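Local coordinates for glucosamine-6-phosphate deaminase (Bacillus subtilis, PDB 2BKX), which belongs to the glucosamine-6-phosphate isomerase/6-phosphogluconolactonase family, has a Rossmann-like alpha/beta core and holds fructose -6-phosphate in its pocket, at residues 63-68 and 87-92; 129-132 and 138-141; 164-169 and 173-178. All blocks are in the same frame, centred on the assembly; numbering follows the deposited sequence.

Overall arrangement
The three contacts meet at bound fructose -6-phosphate, each through one of its segments or both. Interaction 1 supplies Leu66 and Asp67, next to the sugar oxygens O1 and O2. Interaction 2 supplies Gly132, His138 and Gly140 along the middle of the ligand, at O3, O4 and O5. Interaction 3 brings Arg167 to the phosphate. Interactions 1 and 2 share the central sheet, with centres about 14 Å apart. They touch where Leu66 CD2 packs 3.6 Å from Gln129 NE2. Interactions 2 and 3, centres about 18 Å apart, meet at Phe141 and Asn165. Interactions 1 and 3 do not touch; their nearest atoms are about 5 Å apart, and the ligand spans both.

Interaction 1: 63-68 and 87-92; sequences TVNLDE and RFFQHI. With F6R (fructose -6-phosphate), chain C.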
loop_
_atom_site.group_PDB
_atom_site.type_symbol
_atom_site.label_atom_id
_atom_site.label_comp_id
_atom_site.label_asym_id
_atom_site.label_seq_id
_atom_site.Cartn_x
_atom_site.Cartn_y
_atom_site.Cartn_z
ATOM N N THR A 63 10.173 7.509 -2.633
ATOM C CA THR A 63 9.031 6.606 -2.434
ATOM C C THR A 63 8.889 5.598 -3.547
ATOM O O THR A 63 9.237 5.880 -4.714
ATOM C CB THR A 63 7.715 7.399 -2.269
ATOM O OG1 THR A 63 7.332 8.035 -3.488
ATOM C CG2 THR A 63 7.850 8.468 -1.206
ATOM N N VAL A 64 8.348 4.426 -3.173
ATOM C CA VAL A 64 7.984 3.386 -4.135
ATOM C C VAL A 64 6.551 2.961 -3.798
ATOM O O VAL A 64 6.206 2.744 -2.627
ATOM C CB VAL A 64 8.937 2.170 -4.139
ATOM C CG1 VAL A 64 10.287 2.607 -4.649
ATOM C CG2 VAL A 64 9.105 1.563 -2.780
ATOM N N ASN A 65 5.710 2.872 -4.826
ATOM C CA ASN A 65 4.342 2.451 -4.627
ATOM C C ASN A 65 4.174 0.958 -4.902
ATOM O O ASN A 65 4.897 0.364 -5.709
ATOM C CB ASN A 65 3.375 3.263 -5.497
ATOM C CG ASN A 65 2.707 4.362 -4.730
ATOM O OD1 ASN A 65 1.485 4.256 -4.374
ATOM N ND2 ASN A 65 3.453 5.368 -4.404
ATOM N N LEU A 66 3.184 0.371 -4.250
ATOM C CA LEU A 66 2.886 -1.044 -4.401
ATOM C C LEU A 66 2.497 -1.444 -5.796
ATOM O O LEU A 66 2.866 -2.517 -6.273
ATOM C CB LEU A 66 1.747 -1.451 -3.456
ATOM C CG LEU A 66 2.065 -1.538 -1.982
ATOM C CD1 LEU A 66 0.795 -1.612 -1.140
ATOM C CD2 LEU A 66 2.915 -2.753 -1.689
ATOM N N ASP A 67 1.670 -0.624 -6.435
ATOM C CA ASP A 67 0.947 -1.128 -7.591
ATOM C C ASP A 67 0.449 -0.060 -8.531
ATOM O O ASP A 67 0.439 1.133 -8.215
ATOM C CB ASP A 67 -0.194 -2.084 -7.157
ATOM C CG ASP A 67 -0.970 -1.650 -5.992
ATOM O OD1 ASP A 67 -1.326 -2.609 -5.266
ATOM O OD2 ASP A 67 -1.258 -0.434 -5.775
ATOM N N GLU A 68 0.053 -0.497 -9.727
ATOM C CA GLU A 68 -0.570 0.364 -10.731
ATOM C C GLU A 68 -1.405 -0.510 -11.628
ATOM O O GLU A 68 -1.084 -1.686 -11.848
ATOM C CB GLU A 68 0.463 1.114 -11.550
ATOM C CG GLU A 68 -0.060 2.006 -12.676
ATOM C CD GLU A 68 -0.987 3.123 -12.212
ATOM O OE1 GLU A 68 -2.117 2.839 -11.755
ATOM O OE2 GLU A 68 -0.547 4.307 -12.274
ATOM N N ARG A 87 -3.228 13.200 -4.005
ATOM C CA ARG A 87 -3.416 13.091 -2.560
ATOM C C ARG A 87 -2.163 13.512 -1.774
ATOM O O ARG A 87 -2.232 13.770 -0.584
ATOM C CB ARG A 87 -3.689 11.650 -2.155
ATOM C CG ARG A 87 -5.125 11.163 -2.197
ATOM C CD ARG A 87 -5.751 11.165 -3.531
ATOM N NE ARG A 87 -6.995 10.380 -3.524
ATOM C CZ ARG A 87 -7.694 10.053 -4.614
ATOM N NH1 ARG A 87 -8.793 9.318 -4.498
ATOM N NH2 ARG A 87 -7.297 10.429 -5.831
ATOM N N PHE A 88 -0.992 13.464 -2.406
ATOM C CA PHE A 88 0.253 13.541 -1.663
ATOM C C PHE A 88 1.326 14.386 -2.313
ATOM O O PHE A 88 1.698 15.427 -1.755
ATOM C CB PHE A 88 0.754 12.139 -1.337
ATOM C CG PHE A 88 1.837 12.079 -0.280
ATOM C CD1 PHE A 88 1.779 12.838 0.878
ATOM C CD2 PHE A 88 2.897 11.244 -0.451
ATOM C CE1 PHE A 88 2.764 12.717 1.849
ATOM C CE2 PHE A 88 3.893 11.101 0.513
ATOM C CZ PHE A 88 3.812 11.862 1.677
ATOM N N PHE A 89 1.812 13.981 -3.485
ATOM C CA PHE A 89 3.017 14.613 -3.994
ATOM C C PHE A 89 2.821 16.084 -4.263
ATOM O O PHE A 89 3.747 16.881 -4.015
ATOM C CB PHE A 89 3.508 13.962 -5.277
ATOM C CG PHE A 89 3.734 12.462 -5.194
ATOM C CD1 PHE A 89 4.022 11.802 -3.990
ATOM C CD2 PHE A 89 3.719 11.705 -6.367
ATOM C CE1 PHE A 89 4.248 10.419 -3.976
ATOM C CE2 PHE A 89 3.947 10.324 -6.339
ATOM C CZ PHE A 89 4.197 9.705 -5.146
ATOM N N GLN A 90 1.644 16.482 -4.723
ATOM C CA GLN A 90 1.452 17.921 -5.057
ATOM C C GLN A 90 1.503 18.857 -3.848
ATOM O O GLN A 90 1.581 20.068 -4.010
ATOM C CB GLN A 90 0.145 18.151 -5.811
ATOM C CG GLN A 90 -1.145 18.067 -4.972
ATOM C CD GLN A 90 -2.404 18.533 -5.705
ATOM O OE1 GLN A 90 -3.505 17.920 -5.583
ATOM N NE2 GLN A 90 -2.271 19.626 -6.439
ATOM N N HIS A 91 1.421 18.292 -2.651
ATOM C CA HIS A 91 1.239 19.027 -1.421
ATOM C C HIS A 91 2.480 19.046 -0.546
ATOM O O HIS A 91 2.447 19.660 0.521
ATOM C CB HIS A 91 0.071 18.395 -0.622
ATOM C CG HIS A 91 -1.242 18.474 -1.307
ATOM N ND1 HIS A 91 -1.832 19.669 -1.652
ATOM C CD2 HIS A 91 -2.109 17.500 -1.690
ATOM C CE1 HIS A 91 -2.987 19.428 -2.251
ATOM N NE2 HIS A 91 -3.180 18.119 -2.285
ATOM N N ILE A 92 3.568 18.418 -0.970
ATOM C CA ILE A 92 4.770 18.293 -0.163
ATOM C C ILE A 92 6.007 18.818 -0.898
ATOM O O ILE A 92 5.965 19.061 -2.102
ATOM C CB ILE A 92 5.004 16.810 0.285
ATOM C CG1 ILE A 92 5.217 15.888 -0.914
ATOM C CG2 ILE A 92 3.821 16.327 1.127
ATOM C CD1 ILE A 92 5.563 14.459 -0.524
HETATM C C1 F6R C . -2.978 -0.389 -2.233
HETATM C C2 F6R C . -3.112 -1.872 -2.517
HETATM C C3 F6R C . -4.346 -2.731 -2.209
HETATM C C4 F6R C . -5.335 -2.068 -1.230
HETATM C C5 F6R C . -6.541 -2.933 -0.903
HETATM C C6 F6R C . -7.513 -2.214 0.025
HETATM O O1 F6R C . -1.902 0.209 -2.981
HETATM O O2 F6R C . -2.137 -2.421 -2.981
HETATM O O3 F6R C . -3.916 -3.925 -1.580
HETATM O O4 F6R C . -4.634 -1.766 -0.027
HETATM O O5 F6R C . -7.211 -3.374 -2.077
HETATM O O6 F6R C . -8.070 -1.093 -0.679
HETATM P P F6R C . -8.935 -0.022 0.128
HETATM O O1P F6R C . -7.978 0.713 1.027
HETATM O O2P F6R C . -9.931 -0.814 0.932
HETATM O O3P F6R C . -9.556 0.880 -0.888
#
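Phe89 of helix 80-89 reaches Thr63 on strand 62-69, the first strand of a beta-alpha-beta unit that continues into strand 99-100. At Phe89 CB the ring leaves beside the backbone N, with CG anti to the carbonyl carbon (chi1 -55°). CB and CG lie too far back to meet the strand. The far end of the ring does the touching. CE1 and CZ both lie 3.9 Å from Thr63 OG1, which approaches the ring obliquely. Phe89 CZ lies 4.5 Å from Asn65 ND2, a looser approach. The two side chains of Thr63 and Phe89 run past each other in opposite directions. Thr63 OG1 is hydrogen-bonded to His99 ND1, and the His99 ring stacks on Phe89, so His99 joins both partners. Met84 of the same helix packs on Phe89 and Asn65.

Further along the strand, the chain turns to the ligand. In the modelled conformer described here, Asp67 OD2 accepts a 2.9 Å hydrogen bond from O1 of fructose -6-phosphate. Leu66 CD1 packs 3.6 Å from O2 of the ligand. The contact itself is van der Waals packing of polar side-chain atoms against a ring; Thr63 OG1 finds its polar partner in His99, and Asp67 finds one in the ligand.

Interaction 2: 129-132 and 138-141; sequences QLLG and HIGF. With F6R (fructose -6-phosphate), chain C.
Ile139 sets CG1 between its backbone N and carbonyl carbon (chi1 56°), which leaves CG2 beside the N and brings this methyl to Leu131 and Gly132. His138 holds CG in the same kind of position (chi1 72°), and its ring reaches the ligand. Strand 128-131 is one of the central parallel strands of the Rossmann-like core. Gly132 comes next after Leu131, and residues 138-141 lie in the loop between strands 128-131 and 153-156.

The direct contact is apolar. Ile139 CG2 lies 4.3 Å from Leu131 CD1 and also packs on Gly132 O. The polar link runs through one water. It donates to Gly132 O and accepts from Gly140 N at 2.9 Å. It also bonds to O3 of fructose -6-phosphate.

That O3 donates to Gly140 O at 2.7 Å. Gly132 packs closely on the sugar, with CA 3.2 Å from O4. The His138 ring turns its edge to the ligand, and Phe141 CD2 lies over one of its faces, toward the rim. Glu143 OE1 bonds to His138 ND1, and with the bond at NE2 this probably sets the rotation of the ring. His138 NE2 and the ligand O5 share a nearly straight hydrogen bond of 2.7 Å (168°).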
loop_
_atom_site.group_PDB
_atom_site.type_symbol
_atom_site.label_atom_id
_atom_site.label_comp_id
_atom_site.label_asym_id
_atom_site.label_seq_id
_atom_site.Cartn_x
_atom_site.Cartn_y
_atom_site.Cartn_z
ATOM N N GLN A 129 6.966 0.166 4.840
ATOM C CA GLN A 129 6.037 -0.151 3.749
ATOM C C GLN A 129 4.632 -0.062 4.326
ATOM O O GLN A 129 4.261 -0.857 5.196
ATOM C CB GLN A 129 6.298 -1.540 3.180
ATOM C CG GLN A 129 5.301 -1.958 2.113
ATOM C CD GLN A 129 5.394 -1.128 0.862
ATOM O OE1 GLN A 129 6.397 -1.219 0.149
ATOM N NE2 GLN A 129 4.345 -0.360 0.540
ATOM N N LEU A 130 3.858 0.924 3.842
ATOM C CA LEU A 130 2.443 1.022 4.126
ATOM C C LEU A 130 1.658 0.014 3.265
ATOM O O LEU A 130 1.935 -0.161 2.080
ATOM C CB LEU A 130 1.941 2.438 3.845
ATOM C CG LEU A 130 2.419 3.697 4.555
ATOM C CD1 LEU A 130 1.558 4.921 4.157
ATOM C CD2 LEU A 130 2.408 3.483 5.984
ATOM N N LEU A 131 0.690 -0.650 3.886
ATOM C CA LEU A 131 -0.162 -1.605 3.212
ATOM C C LEU A 131 -1.603 -1.364 3.612
ATOM O O LEU A 131 -1.895 -0.881 4.705
ATOM C CB LEU A 131 0.151 -3.049 3.656
ATOM C CG LEU A 131 1.488 -3.594 3.363
ATOM C CD1 LEU A 131 1.641 -5.005 3.951
ATOM C CD2 LEU A 131 1.781 -3.615 1.861
ATOM N N GLY A 132 -2.490 -1.719 2.710
ATOM C CA GLY A 132 -3.879 -2.023 3.088
ATOM C C GLY A 132 -4.122 -3.516 2.923
ATOM O O GLY A 132 -3.177 -4.280 2.669
ATOM N N HIS A 138 -5.712 -9.923 0.213
ATOM C CA HIS A 138 -4.599 -9.517 -0.628
ATOM C C HIS A 138 -3.803 -8.402 0.009
ATOM O O HIS A 138 -4.322 -7.594 0.761
ATOM C CB HIS A 138 -4.998 -9.212 -2.082
ATOM C CG HIS A 138 -5.769 -7.954 -2.338
ATOM N ND1 HIS A 138 -6.831 -7.951 -3.204
ATOM C CD2 HIS A 138 -5.621 -6.678 -1.932
ATOM C CE1 HIS A 138 -7.312 -6.722 -3.312
ATOM N NE2 HIS A 138 -6.585 -5.927 -2.556
ATOM N N ILE A 139 -2.531 -8.357 -0.336
ATOM C CA ILE A 139 -1.624 -7.242 -0.027
ATOM C C ILE A 139 -0.970 -6.851 -1.344
ATOM O O ILE A 139 -0.667 -7.696 -2.165
ATOM C CB ILE A 139 -0.621 -7.538 1.105
ATOM C CG1 ILE A 139 0.200 -8.781 0.818
ATOM C CG2 ILE A 139 -1.369 -7.661 2.431
ATOM C CD1 ILE A 139 1.358 -9.041 1.805
ATOM N N GLY A 140 -0.799 -5.570 -1.568
ATOM C CA GLY A 140 -0.650 -5.094 -2.934
ATOM C C GLY A 140 -1.795 -5.661 -3.771
ATOM O O GLY A 140 -2.923 -5.713 -3.295
ATOM N N PHE A 141 -1.496 -6.136 -4.974
ATOM C CA PHE A 141 -2.474 -6.947 -5.720
ATOM C C PHE A 141 -2.035 -8.403 -5.826
ATOM O O PHE A 141 -2.314 -9.115 -6.823
ATOM C CB PHE A 141 -2.805 -6.351 -7.083
ATOM C CG PHE A 141 -3.687 -5.119 -7.038
ATOM C CD1 PHE A 141 -3.425 -4.109 -7.921
ATOM C CD2 PHE A 141 -4.797 -5.009 -6.190
ATOM C CE1 PHE A 141 -4.271 -2.981 -8.000
ATOM C CE2 PHE A 141 -5.619 -3.862 -6.244
ATOM C CZ PHE A 141 -5.357 -2.873 -7.152
HETATM C C1 F6R C . -2.978 -0.389 -2.233
HETATM C C2 F6R C . -3.112 -1.872 -2.517
HETATM C C3 F6R C . -4.346 -2.731 -2.209
HETATM C C4 F6R C . -5.335 -2.068 -1.230
HETATM C C5 F6R C . -6.541 -2.933 -0.903
HETATM C C6 F6R C . -7.513 -2.214 0.025
HETATM O O1 F6R C . -1.902 0.209 -2.981
HETATM O O2 F6R C . -2.137 -2.421 -2.981
HETATM O O3 F6R C . -3.916 -3.925 -1.580
HETATM O O4 F6R C . -4.634 -1.766 -0.027
HETATM O O5 F6R C . -7.211 -3.374 -2.077
HETATM O O6 F6R C . -8.070 -1.093 -0.679
HETATM P P F6R C . -8.935 -0.022 0.128
HETATM O O1P F6R C . -7.978 0.713 1.027
HETATM O O2P F6R C . -9.931 -0.814 0.932
HETATM O O3P F6R C . -9.556 0.880 -0.888
HETATM O O HOH W 1 -1.897 -3.684 0.355
#

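Interaction 3: 164-169 and 173-178; sequences ANARYF and DSVPKK. With F6R (fructose -6-phosphate), chain C.
Ala166 is the first residue of 164-169 to touch the other segment: its CA lies 3.8 Å from Val175 CG2, and its CB is close to the same methyl. Arg167 sets out away from 173-178 at CB. Its CG sits between backbone N and carbonyl carbon (chi1 66°), and the chain then runs extended to NE. The guanidinium turns its edge to the phosphate of fructose -6-phosphate, where NH2 donates to O3P at 2.8 Å. NH1 donates to Ala164 O at 2.9 Å, from above the carbonyl plane. Tyr168 lays its ring face on Arg167 CG, and its OH accepts a weak bond from NH2. Together these probably restrain the guanidinium.

Tyr168 N bonds to Asn165 O and Phe169 N to Ala166 O, both at 3.0 Å. The chain then runs through 173-178 into strand 178-181, which pairs antiparallel with strand 62-69 in the mixed sheet.

Phe169 makes the main contact. Val175 CA sits over the centre of its ring in a CH-pi contact, 4.1 Å from the centroid and 10° off the normal. Val175 CG2 packs on Phe169 CD1 at 3.7 Å. At the tip, Phe169 CZ meets Pro176 CD at 3.4 Å. Phe169 CD2 is near Ser174 O. The carbonyls of Val175 and Pro176 both bond to Arg162 of the helix.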
loop_
_atom_site.group_PDB
_atom_site.type_symbol
_atom_site.label_atom_id
_atom_site.label_comp_id
_atom_site.label_asym_id
_atom_site.label_seq_id
_atom_site.Cartn_x
_atom_site.Cartn_y
_atom_site.Cartn_z
ATOM N N ALA A 164 -14.850 -4.575 -5.513
ATOM C CA ALA A 164 -14.558 -3.625 -4.457
ATOM C C ALA A 164 -14.157 -2.244 -4.987
ATOM O O ALA A 164 -14.483 -1.219 -4.412
ATOM C CB ALA A 164 -13.479 -4.152 -3.566
ATOM N N ASN A 165 -13.389 -2.231 -6.060
ATOM C CA ASN A 165 -12.810 -1.002 -6.553
ATOM C C ASN A 165 -13.715 -0.310 -7.567
ATOM O O ASN A 165 -13.430 0.806 -7.942
ATOM C CB ASN A 165 -11.413 -1.260 -7.145
ATOM C CG ASN A 165 -10.376 -1.594 -6.091
ATOM O OD1 ASN A 165 -10.732 -1.762 -4.919
ATOM N ND2 ASN A 165 -9.120 -1.726 -6.502
ATOM N N ALA A 166 -14.821 -0.957 -7.954
ATOM C CA ALA A 166 -15.747 -0.374 -8.927
ATOM C C ALA A 166 -16.267 0.999 -8.506
ATOM O O ALA A 166 -16.574 1.850 -9.363
ATOM C CB ALA A 166 -16.916 -1.339 -9.229
ATOM N N ARG A 167 -16.383 1.223 -7.199
ATOM C CA ARG A 167 -16.842 2.499 -6.642
ATOM C C ARG A 167 -16.065 3.690 -7.133
ATOM O O ARG A 167 -16.555 4.798 -7.123
ATOM C CB ARG A 167 -16.816 2.453 -5.099
ATOM C CG ARG A 167 -15.428 2.335 -4.479
ATOM C CD ARG A 167 -15.440 1.747 -2.991
ATOM N NE ARG A 167 -14.224 2.040 -2.159
ATOM C CZ ARG A 167 -13.261 1.176 -1.739
ATOM N NH1 ARG A 167 -13.324 -0.149 -1.996
ATOM N NH2 ARG A 167 -12.222 1.618 -0.971
ATOM N N TYR A 168 -14.829 3.463 -7.578
ATOM C CA TYR A 168 -13.999 4.575 -8.059
ATOM C C TYR A 168 -14.068 4.849 -9.551
ATOM O O TYR A 168 -13.472 5.830 -10.013
ATOM C CB TYR A 168 -12.553 4.275 -7.668
ATOM C CG TYR A 168 -12.367 4.256 -6.155
ATOM C CD1 TYR A 168 -11.921 3.129 -5.499
ATOM C CD2 TYR A 168 -12.752 5.340 -5.371
ATOM C CE1 TYR A 168 -11.757 3.114 -4.145
ATOM C CE2 TYR A 168 -12.599 5.341 -4.007
ATOM C CZ TYR A 168 -12.096 4.221 -3.391
ATOM O OH TYR A 168 -11.981 4.234 -2.026
ATOM N N PHE A 169 -14.756 3.992 -10.302
ATOM C CA PHE A 169 -14.781 4.066 -11.761
ATOM C C PHE A 169 -16.121 4.543 -12.288
ATOM O O PHE A 169 -17.125 4.414 -11.597
ATOM C CB PHE A 169 -14.424 2.701 -12.343
ATOM C CG PHE A 169 -12.980 2.376 -12.221
ATOM C CD1 PHE A 169 -12.483 1.845 -11.043
ATOM C CD2 PHE A 169 -12.110 2.622 -13.253
ATOM C CE1 PHE A 169 -11.145 1.564 -10.913
ATOM C CE2 PHE A 169 -10.778 2.337 -13.118
ATOM C CZ PHE A 169 -10.301 1.798 -11.969
ATOM N N ASP A 173 -17.510 -1.665 -16.506
ATOM C CA ASP A 173 -16.749 -2.022 -17.703
ATOM C C ASP A 173 -15.419 -1.302 -17.810
ATOM O O ASP A 173 -14.552 -1.757 -18.564
ATOM C CB ASP A 173 -17.568 -1.821 -18.982
ATOM C CG ASP A 173 -18.164 -0.457 -19.076
ATOM O OD1 ASP A 173 -17.419 0.516 -19.326
ATOM O OD2 ASP A 173 -19.398 -0.345 -18.888
ATOM N N SER A 174 -15.223 -0.226 -17.046
ATOM C CA SER A 174 -13.952 0.506 -17.073
ATOM C C SER A 174 -12.959 0.010 -16.057
ATOM O O SER A 174 -11.833 0.447 -16.089
ATOM C CB SER A 174 -14.092 2.007 -16.797
ATOM O OG SER A 174 -15.419 2.491 -16.787
ATOM N N VAL A 175 -13.382 -0.841 -15.133
ATOM C CA VAL A 175 -12.451 -1.362 -14.144
ATOM C C VAL A 175 -11.430 -2.287 -14.830
ATOM O O VAL A 175 -11.797 -3.242 -15.488
ATOM C CB VAL A 175 -13.195 -2.114 -13.033
ATOM C CG1 VAL A 175 -12.205 -2.625 -12.008
ATOM C CG2 VAL A 175 -14.214 -1.168 -12.350
ATOM N N PRO A 176 -10.131 -1.998 -14.678
ATOM C CA PRO A 176 -9.127 -2.833 -15.333
ATOM C C PRO A 176 -9.163 -4.295 -14.876
ATOM O O PRO A 176 -9.641 -4.604 -13.783
ATOM C CB PRO A 176 -7.812 -2.164 -14.941
ATOM C CG PRO A 176 -8.215 -0.730 -14.643
ATOM C CD PRO A 176 -9.545 -0.819 -14.044
ATOM N N LYS A 177 -8.714 -5.170 -15.763
ATOM C CA LYS A 177 -8.615 -6.586 -15.471
ATOM C C LYS A 177 -7.258 -7.007 -14.919
ATOM O O LYS A 177 -7.155 -8.044 -14.296
ATOM C CB LYS A 177 -8.949 -7.394 -16.712
ATOM C CG LYS A 177 -10.456 -7.330 -17.043
ATOM C CD LYS A 177 -10.834 -8.074 -18.277
ATOM C CE LYS A 177 -12.327 -8.044 -18.394
ATOM N NZ LYS A 177 -12.975 -8.932 -17.382
ATOM N N LYS A 178 -6.232 -6.205 -15.195
ATOM C CA LYS A 178 -4.881 -6.557 -14.767
ATOM C C LYS A 178 -4.182 -5.403 -14.074
ATOM O O LYS A 178 -4.589 -4.255 -14.196
ATOM C CB LYS A 178 -4.027 -7.028 -15.964
ATOM C CG LYS A 178 -4.621 -8.255 -16.719
ATOM C CD LYS A 178 -3.729 -8.716 -17.850
ATOM C CE LYS A 178 -4.064 -10.108 -18.284
ATOM N NZ LYS A 178 -3.052 -10.623 -19.255
HETATM C C1 F6R C . -2.978 -0.389 -2.233
HETATM C C2 F6R C . -3.112 -1.872 -2.517
HETATM C C3 F6R C . -4.346 -2.731 -2.209
HETATM C C4 F6R C . -5.335 -2.068 -1.230
HETATM C C5 F6R C . -6.541 -2.933 -0.903
HETATM C C6 F6R C . -7.513 -2.214 0.025
HETATM O O1 F6R C . -1.902 0.209 -2.981
HETATM O O2 F6R C . -2.137 -2.421 -2.981
HETATM O O3 F6R C . -3.916 -3.925 -1.580
HETATM O O4 F6R C . -4.634 -1.766 -0.027
HETATM O O5 F6R C . -7.211 -3.374 -2.077
HETATM O O6 F6R C . -8.070 -1.093 -0.679
HETATM P P F6R C . -8.935 -0.022 0.128
HETATM O O1P F6R C . -7.978 0.713 1.027
HETATM O O2P F6R C . -9.931 -0.814 0.932
HETATM O O3P F6R C . -9.556 0.880 -0.888
#